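Putative immunoglobulin A1 protease (PDB 3N6Z) is a putative protease that may cleave immunoglobulin A1. Local coordinates at residues 69-82 and 99-112. Numbering follows the deposited sequence. Where two conformers were deposited one is given.
Sequences MKVYFQLGADIDMA and EIDFDGDSHVIKNF
Five backbone bonds, beginning with Val71 N to Glu99 O (3.1 Å), zip strand 71-75 to strand 100-105 in parallel; past the corner a second ladder, shifted by one residue, joins 79-80 to 107-110. At that corner Asp78 replaces a backbone acceptor: its OD1 takes the Val108 N-H at 2.9 Å, the N-H coming in well off the plane of the carboxylate, and a weak bond from His107 ND1. The chi1 of -59° sets His107 CG anti to the carbonyl carbon, bringing the ring flat over the Gly76-Ala77 peptide, Ala77 N 3.7 Å above its centre, a place that suits a flat ring. With an alanine here, that peptide would probably lose its covering ring and Asp78 OD1 its weaker donor. At the far end Asp80 OD1 accepts from Asn111 ND2 (2.9 Å) and, on the opposite face of its carboxylate, from Ala82 N, an Asx turn. Asp101 lays CB over one face of the Tyr72 ring, a CH-pi contact 3.8 Å from the centroid, while its carboxylate meets Lys70 through a water and Arg131 by a salt bridge. Apolar side chains meet on the other face, where Leu75 CG packs on Phe102 CZ (3.7 Å); just past the strands Met81 SE reaches Ile109 CG2 (3.5 Å) and, obliquely, the Phe112 ring, a Met-aromatic contact. Parallel strands paired in two ladders on successive faces, polar side chains outward and apolar ones inward, are consistent with neighbouring coils of a parallel beta-helix.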
HETATM    1  N   MSE A  69      -3.873  14.470  19.046  0.70 14.54           N
HETATM    2  CA  MSE A  69      -2.490  14.582  18.539  0.70 14.41           C
HETATM    3  C   MSE A  69      -1.985  13.263  17.956  0.70 12.72           C
HETATM    4  O   MSE A  69      -2.436  12.192  18.368  0.70 12.08           O
HETATM    5  CB  MSE A  69      -1.533  15.033  19.630  0.70 19.44           C
HETATM    6  CG  MSE A  69      -1.851  14.568  21.016  0.70 21.86           C
HETATM    7 SE   MSE A  69      -0.339  15.100  22.082  0.52 29.20          SE
HETATM    8  CE  MSE A  69      -1.261  16.235  23.350  0.70 35.30           C
ATOM      9  N   LYS A  70      -0.994  13.366  17.057  1.00 11.95           N
ATOM     10  CA  LYS A  70      -0.287  12.244  16.471  1.00  9.88           C
ATOM     11  C   LYS A  70       0.479  11.487  17.523  1.00  9.46           C
ATOM     12  O   LYS A  70       1.104  12.101  18.382  1.00 12.33           O
ATOM     13  CB  LYS A  70       0.657  12.774  15.391  1.00 10.94           C
ATOM     14  CG  LYS A  70       1.380  11.691  14.621  1.00 10.27           C
ATOM     15  CD  LYS A  70       1.932  12.155  13.319  1.00 13.25           C
ATOM     16  CE  LYS A  70       3.040  13.124  13.557  1.00 15.09           C
ATOM     17  NZ  LYS A  70       3.574  13.668  12.244  1.00 20.33           N
ATOM     18  N   VAL A  71       0.390  10.163  17.470  1.00  7.87           N
ATOM     19  CA  VAL A  71       1.091   9.288  18.398  1.00  8.47           C
ATOM     20  C   VAL A  71       2.138   8.478  17.610  1.00  7.17           C
ATOM     21  O   VAL A  71       1.897   8.021  16.484  1.00  8.55           O
ATOM     22  CB  VAL A  71       0.099   8.380  19.190  1.00  7.70           C
ATOM     23  CG1 VAL A  71       0.847   7.378  20.090  1.00  9.09           C
ATOM     24  CG2 VAL A  71      -0.848   9.257  20.003  1.00  9.56           C
ATOM     25  N   TYR A  72       3.321   8.355  18.207  1.00  7.62           N
ATOM     26  CA  TYR A  72       4.528   7.795  17.597  1.00  7.03           C
ATOM     27  C   TYR A  72       4.798   6.389  18.142  1.00  7.79           C
ATOM     28  O   TYR A  72       4.822   6.178  19.371  1.00  7.72           O
ATOM     29  CB  TYR A  72       5.764   8.658  17.882  1.00  7.07           C
ATOM     30  CG  TYR A  72       5.760  10.013  17.204  1.00  9.16           C
ATOM     31  CD1 TYR A  72       4.860  11.017  17.579  1.00 10.97           C
ATOM     32  CD2 TYR A  72       6.644  10.279  16.181  1.00 11.75           C
ATOM     33  CE1 TYR A  72       4.879  12.258  16.962  1.00 13.61           C
ATOM     34  CE2 TYR A  72       6.664  11.511  15.566  1.00 11.24           C
ATOM     35  CZ  TYR A  72       5.773  12.483  15.925  1.00 11.81           C
ATOM     36  OH  TYR A  72       5.827  13.735  15.293  1.00 16.07           O
ATOM     37  N   PHE A  73       5.087   5.486  17.221  1.00  7.79           N
ATOM     38  CA  PHE A  73       5.382   4.091  17.489  1.00  7.41           C
ATOM     39  C   PHE A  73       6.626   3.686  16.711  1.00  7.47           C
ATOM     40  O   PHE A  73       6.857   4.142  15.574  1.00  8.37           O
ATOM     41  CB  PHE A  73       4.245   3.175  17.047  1.00  7.83           C
ATOM     42  CG  PHE A  73       2.918   3.458  17.682  1.00  7.95           C
ATOM     43  CD1 PHE A  73       2.023   4.346  17.103  1.00  8.49           C
ATOM     44  CD2 PHE A  73       2.553   2.835  18.871  1.00  7.94           C
ATOM     45  CE1 PHE A  73       0.791   4.573  17.648  1.00  9.03           C
ATOM     46  CE2 PHE A  73       1.308   3.073  19.426  1.00  8.27           C
ATOM     47  CZ  PHE A  73       0.433   3.943  18.821  1.00  8.10           C
ATOM     48  N   GLN A  74       7.356   2.723  17.264  1.00  8.25           N
ATOM     49  CA  GLN A  74       8.536   2.154  16.607  1.00  7.31           C
ATOM     50  C   GLN A  74       8.633   0.664  16.914  1.00  7.82           C
ATOM     51  O   GLN A  74       8.375   0.251  18.042  1.00  8.64           O
ATOM     52  CB  GLN A  74       9.785   2.892  17.068  1.00  8.82           C
ATOM     53  CG  GLN A  74      11.030   2.559  16.265  1.00  9.34           C
ATOM     54  CD  GLN A  74      12.157   3.550  16.515  1.00 12.70           C
ATOM     55  OE1 GLN A  74      11.943   4.796  16.547  1.00 14.88           O
ATOM     56  NE2 GLN A  74      13.357   3.030  16.671  1.00 15.81           N
ATOM     57  N   LEU A  75       8.998  -0.122  15.912  1.00  8.31           N
ATOM     58  CA  LEU A  75       9.331  -1.529  16.168  1.00  8.04           C
ATOM     59  C   LEU A  75      10.772  -1.649  16.617  1.00  8.77           C
ATOM     60  O   LEU A  75      11.666  -1.056  15.988  1.00  9.89           O
ATOM     61  CB  LEU A  75       9.151  -2.400  14.924  1.00  8.17           C
ATOM     62  CG  LEU A  75       7.733  -2.444  14.315  1.00  7.40           C
ATOM     63  CD1 LEU A  75       7.724  -3.405  13.116  1.00  9.95           C
ATOM     64  CD2 LEU A  75       6.716  -2.903  15.385  1.00 10.35           C
ATOM     65  N   GLY A  76      10.989  -2.457  17.644  1.00  8.61           N
ATOM     66  CA  GLY A  76      12.346  -2.798  18.128  1.00  9.54           C
ATOM     67  C   GLY A  76      12.754  -4.224  17.824  1.00 10.61           C
ATOM     68  O   GLY A  76      13.857  -4.641  18.206  1.00 12.63           O
ATOM     69  N   ALA A  77      11.894  -4.952  17.125  1.00  9.81           N
ATOM     70  CA  ALA A  77      12.096  -6.356  16.735  1.00  9.28           C
ATOM     71  C   ALA A  77      11.116  -6.669  15.613  1.00  9.36           C
ATOM     72  O   ALA A  77      10.110  -5.975  15.434  1.00  9.73           O
ATOM     73  CB  ALA A  77      11.826  -7.291  17.934  1.00 12.27           C
ATOM     74  N   ASP A  78      11.358  -7.770  14.903  1.00  9.84           N
ATOM     75  CA  ASP A  78      10.335  -8.334  14.029  1.00  9.24           C
ATOM     76  C   ASP A  78       9.174  -8.794  14.916  1.00  9.15           C
ATOM     77  O   ASP A  78       9.377  -9.201  16.053  1.00 11.05           O
ATOM     78  CB  ASP A  78      10.838  -9.553  13.240  1.00 10.08           C
ATOM     79  CG  ASP A  78      11.914  -9.225  12.196  1.00  9.70           C
ATOM     80  OD1 ASP A  78      12.102  -8.033  11.849  1.00  9.91           O
ATOM     81  OD2 ASP A  78      12.554 -10.179  11.751  1.00 12.37           O
ATOM     82  N   ILE A  79       7.967  -8.714  14.371  1.00  9.12           N
ATOM     83  CA  ILE A  79       6.746  -9.028  15.094  1.00  8.57           C
ATOM     84  C   ILE A  79       6.002 -10.111  14.332  1.00  8.96           C
ATOM     85  O   ILE A  79       5.639  -9.914  13.176  1.00 12.76           O
ATOM     86  CB  ILE A  79       5.827  -7.808  15.269  1.00  9.21           C
ATOM     87  CG1 ILE A  79       6.616  -6.636  15.864  1.00  8.79           C
ATOM     88  CG2 ILE A  79       4.570  -8.210  16.129  1.00 10.34           C
ATOM     89  CD1 ILE A  79       7.132  -6.825  17.295  1.00 11.14           C
ATOM     90  N   ASP A  80       5.772 -11.240  14.953  1.00  9.42           N
ATOM     91  CA  ASP A  80       5.006 -12.316  14.306  1.00  8.31           C
ATOM     92  C   ASP A  80       3.627 -12.339  14.955  1.00  8.54           C
ATOM     93  O   ASP A  80       3.494 -12.649  16.146  1.00  9.52           O
ATOM     94  CB  ASP A  80       5.720 -13.661  14.433  1.00  8.65           C
ATOM     95  CG  ASP A  80       5.064 -14.752  13.615  1.00  8.88           C
ATOM     96  OD1 ASP A  80       3.843 -14.671  13.360  1.00  9.56           O
ATOM     97  OD2 ASP A  80       5.770 -15.726  13.265  1.00  9.92           O
HETATM   98  N   MSE A  81       2.618 -12.001  14.140  1.00  8.43           N
HETATM   99  CA  MSE A  81       1.232 -11.900  14.574  1.00  8.29           C
HETATM  100  C   MSE A  81       0.424 -13.190  14.408  1.00  8.51           C
HETATM  101  O   MSE A  81      -0.815 -13.177  14.496  1.00  9.94           O
HETATM  102  CB  MSE A  81       0.559 -10.725  13.871  1.00  9.46           C
HETATM  103  CG  MSE A  81       1.146  -9.372  14.298  1.00  9.36           C
HETATM  104 SE   MSE A  81       0.276  -7.848  13.475  0.75  6.44          SE
HETATM  105  CE  MSE A  81      -1.373  -7.956  14.533  1.00 11.16           C
ATOM    106  N   ALA A  82       1.103 -14.325  14.238  1.00  8.92           N
ATOM    107  CA  ALA A  82       0.409 -15.612  14.160  1.00 10.17           C
ATOM    108  C   ALA A  82      -0.467 -15.810  15.380  1.00 11.25           C
ATOM    109  O   ALA A  82      -0.063 -15.500  16.500  1.00 10.42           O
ATOM    110  CB  ALA A  82       1.407 -16.753  14.011  1.00 12.11           C
ATOM    111  N   GLU A  99      -4.071  10.317  14.277  1.00  7.80           N
ATOM    112  CA  GLU A  99      -2.877  10.460  13.474  1.00  7.81           C
ATOM    113  C   GLU A  99      -1.771   9.576  14.059  1.00  7.42           C
ATOM    114  O   GLU A  99      -1.648   9.441  15.288  1.00  7.90           O
ATOM    115  CB  GLU A  99      -2.422  11.913  13.425  1.00  8.34           C
ATOM    116  CG  GLU A  99      -3.433  12.837  12.746  1.00  9.06           C
ATOM    117  CD  GLU A  99      -3.145  14.298  12.975  1.00  9.70           C
ATOM    118  OE1 GLU A  99      -1.947  14.659  13.105  1.00 12.76           O
ATOM    119  OE2 GLU A  99      -4.116  15.082  12.984  1.00 12.27           O
ATOM    120  N   ILE A 100      -0.957   9.009  13.174  1.00  7.31           N
ATOM    121  CA  ILE A 100       0.047   8.018  13.563  1.00  7.48           C
ATOM    122  C   ILE A 100       1.354   8.234  12.826  1.00  7.22           C
ATOM    123  O   ILE A 100       1.375   8.520  11.626  1.00  8.65           O
ATOM    124  CB  ILE A 100      -0.457   6.572  13.287  1.00  7.81           C
ATOM    125  CG1 ILE A 100      -1.697   6.255  14.120  1.00  7.77           C
ATOM    126  CG2 ILE A 100       0.665   5.535  13.526  1.00  9.03           C
ATOM    127  CD1 ILE A 100      -2.440   4.978  13.692  1.00  8.91           C
ATOM    128  N   ASP A 101       2.447   8.163  13.573  1.00  7.56           N
ATOM    129  CA  ASP A 101       3.803   8.061  13.031  1.00  8.04           C
ATOM    130  C   ASP A 101       4.312   6.680  13.412  1.00  7.58           C
ATOM    131  O   ASP A 101       4.434   6.373  14.576  1.00  8.26           O
ATOM    132  CB  ASP A 101       4.731   9.160  13.573  1.00  8.68           C
ATOM    133  CG  ASP A 101       6.048   9.180  12.858  1.00 10.08           C
ATOM    134  OD1 ASP A 101       6.914   8.373  13.234  1.00 12.45           O
ATOM    135  OD2 ASP A 101       6.202   9.966  11.904  1.00 13.65           O
ATOM    136  N   PHE A 102       4.615   5.867  12.405  1.00  7.53           N
ATOM    137  CA  PHE A 102       5.052   4.496  12.605  1.00  7.32           C
ATOM    138  C   PHE A 102       6.379   4.268  11.882  1.00  7.79           C
ATOM    139  O   PHE A 102       6.476   4.475  10.673  1.00  8.44           O
ATOM    140  CB  PHE A 102       3.985   3.523  12.070  1.00  7.52           C
ATOM    141  CG  PHE A 102       4.256   2.072  12.417  1.00  6.94           C
ATOM    142  CD1 PHE A 102       5.084   1.297  11.633  1.00  8.83           C
ATOM    143  CD2 PHE A 102       3.712   1.514  13.565  1.00  7.10           C
ATOM    144  CE1 PHE A 102       5.343  -0.026  11.945  1.00  9.63           C
ATOM    145  CE2 PHE A 102       3.974   0.224  13.908  1.00  8.09           C
ATOM    146  CZ  PHE A 102       4.782  -0.557  13.078  1.00  9.06           C
ATOM    147  N   ASP A 103       7.389   3.861  12.638  1.00  7.26           N
ATOM    148  CA  ASP A 103       8.696   3.520  12.085  0.60  8.25           C
ATOM    149  C   ASP A 103       8.989   2.060  12.405  1.00  7.60           C
ATOM    150  O   ASP A 103       9.183   1.701  13.559  1.00  8.42           O
ATOM    151  CB  ASP A 103       9.774   4.438  12.676  0.60  8.75           C
ATOM    152  CG  ASP A 103      11.154   4.184  12.102  0.60 11.03           C
ATOM    153  OD1 ASP A 103      11.289   3.424  11.109  0.60  9.53           O
ATOM    154  OD2 ASP A 103      12.107   4.794  12.648  0.60 14.76           O
ATOM    155  N   GLY A 104       9.034   1.223  11.386  1.00  7.64           N
ATOM    156  CA  GLY A 104       9.360  -0.173  11.582  1.00  7.57           C
ATOM    157  C   GLY A 104      10.833  -0.415  11.874  1.00  8.16           C
ATOM    158  O   GLY A 104      11.206  -1.523  12.216  1.00  9.33           O
ATOM    159  N   ASP A 105      11.668   0.597  11.636  1.00  8.69           N
ATOM    160  CA  ASP A 105      13.120   0.487  11.840  1.00  8.04           C
ATOM    161  C   ASP A 105      13.695  -0.753  11.141  1.00  8.99           C
ATOM    162  O   ASP A 105      14.571  -1.433  11.692  1.00 10.38           O
ATOM    163  CB  ASP A 105      13.492   0.523  13.327  1.00  9.53           C
ATOM    164  CG  ASP A 105      14.989   0.744  13.556  1.00 12.67           C
ATOM    165  OD1 ASP A 105      15.641   1.408  12.711  1.00 15.19           O
ATOM    166  OD2 ASP A 105      15.485   0.276  14.589  1.00 14.57           O
ATOM    167  N   SER A 106      13.203  -1.018   9.930  1.00  8.67           N
ATOM    168  CA  SER A 106      13.701  -2.096   9.070  1.00  9.33           C
ATOM    169  C   SER A 106      13.425  -3.498   9.617  1.00  9.10           C
ATOM    170  O   SER A 106      14.175  -4.444   9.368  1.00 11.50           O
ATOM    171  CB  SER A 106      15.192  -1.904   8.731  1.00 11.31           C
ATOM    172  OG  SER A 106      15.386  -0.613   8.171  1.00 13.43           O
ATOM    173  N   HIS A 107      12.323  -3.623  10.336  1.00  9.42           N
ATOM    174  CA  HIS A 107      11.803  -4.893  10.796  1.00  8.78           C
ATOM    175  C   HIS A 107      10.572  -5.297   9.992  1.00  9.02           C
ATOM    176  O   HIS A 107       9.976  -4.494   9.256  1.00  9.15           O
ATOM    177  CB  HIS A 107      11.456  -4.841  12.291  1.00  9.34           C
ATOM    178  CG  HIS A 107      12.614  -4.508  13.161  1.00 10.35           C
ATOM    179  ND1 HIS A 107      13.594  -5.416  13.484  1.00 18.00           N
ATOM    180  CD2 HIS A 107      12.948  -3.357  13.778  1.00 10.75           C
ATOM    181  CE1 HIS A 107      14.487  -4.821  14.264  1.00 13.84           C
ATOM    182  NE2 HIS A 107      14.118  -3.578  14.463  1.00 16.04           N
ATOM    183  N   VAL A 108      10.183  -6.554  10.176  1.00  8.97           N
ATOM    184  CA  VAL A 108       8.994  -7.090   9.511  1.00  9.08           C
ATOM    185  C   VAL A 108       7.921  -7.475  10.522  1.00  8.01           C
ATOM    186  O   VAL A 108       8.210  -7.866  11.660  1.00 10.42           O
ATOM    187  CB  VAL A 108       9.312  -8.267   8.564  1.00 10.46           C
ATOM    188  CG1 VAL A 108      10.258  -7.792   7.417  1.00 11.80           C
ATOM    189  CG2 VAL A 108       9.844  -9.462   9.308  1.00 12.24           C
ATOM    190  N   ILE A 109       6.681  -7.355  10.075  1.00  7.78           N
ATOM    191  CA  ILE A 109       5.488  -7.836  10.746  1.00  7.82           C
ATOM    192  C   ILE A 109       5.000  -9.035   9.932  1.00  7.06           C
ATOM    193  O   ILE A 109       4.639  -8.900   8.738  1.00  8.31           O
ATOM    194  CB  ILE A 109       4.403  -6.769  10.815  1.00  7.78           C
ATOM    195  CG1 ILE A 109       4.883  -5.543  11.595  1.00  8.19           C
ATOM    196  CG2 ILE A 109       3.111  -7.332  11.475  1.00  9.82           C
ATOM    197  CD1 ILE A 109       3.965  -4.335  11.540  1.00  9.01           C
ATOM    198  N   LYS A 110       5.010 -10.206  10.527  1.00  7.90           N
ATOM    199  CA  LYS A 110       4.680 -11.466   9.847  1.00  8.76           C
ATOM    200  C   LYS A 110       3.292 -11.950  10.220  1.00  8.20           C
ATOM    201  O   LYS A 110       2.841 -11.811  11.364  1.00  8.66           O
ATOM    202  CB  LYS A 110       5.701 -12.573  10.211  1.00 10.84           C
ATOM    203  CG  LYS A 110       7.115 -12.273   9.926  1.00 15.27           C
ATOM    204  CD  LYS A 110       7.999 -13.543   9.983  1.00 17.79           C
ATOM    205  CE  LYS A 110       7.638 -14.553   8.909  1.00 20.27           C
ATOM    206  NZ  LYS A 110       8.786 -15.493   8.635  1.00 18.49           N
ATOM    207  N   ASN A 111       2.619 -12.585   9.256  1.00  9.16           N
ATOM    208  CA  ASN A 111       1.374 -13.326   9.518  1.00  8.51           C
ATOM    209  C   ASN A 111       0.244 -12.439  10.056  1.00  8.78           C
ATOM    210  O   ASN A 111      -0.582 -12.874  10.858  1.00  9.83           O
ATOM    211  CB  ASN A 111       1.665 -14.528  10.455  1.00  8.53           C
ATOM    212  CG  ASN A 111       2.732 -15.440   9.881  1.00  9.48           C
ATOM    213  OD1 ASN A 111       2.733 -15.713   8.675  1.00 10.80           O
ATOM    214  ND2 ASN A 111       3.669 -15.876  10.716  1.00  9.49           N
ATOM    215  N   PHE A 112       0.237 -11.181   9.636  1.00  8.37           N
ATOM    216  CA  PHE A 112      -0.842 -10.257   9.963  1.00  7.38           C
ATOM    217  C   PHE A 112      -2.110 -10.622   9.207  1.00  7.90           C
ATOM    218  O   PHE A 112      -2.067 -10.811   8.002  1.00 10.82           O
ATOM    219  CB  PHE A 112      -0.407  -8.819   9.639  1.00  8.27           C
ATOM    220  CG  PHE A 112      -1.529  -7.824   9.639  1.00  7.59           C
ATOM    221  CD1 PHE A 112      -2.275  -7.620  10.782  1.00  8.03           C
ATOM    222  CD2 PHE A 112      -1.801  -7.045   8.526  1.00  7.51           C
ATOM    223  CE1 PHE A 112      -3.316  -6.708  10.797  1.00  8.89           C
ATOM    224  CE2 PHE A 112      -2.854  -6.111   8.520  1.00  7.58           C
ATOM    225  CZ  PHE A 112      -3.600  -5.938   9.677  1.00  8.57           C
TER
HETATM  226  O   HOH W   1       4.180  11.410  10.891  1.00 15.17           O
HETATM  227  O   HOH W   2       7.629   6.852  15.304  1.00 11.74           O
HETATM  228  O   HOH W   3      13.971   0.211  16.775  1.00 15.41           O
HETATM  229  O   HOH W   4      14.675  -7.477  11.247  1.00 42.16           O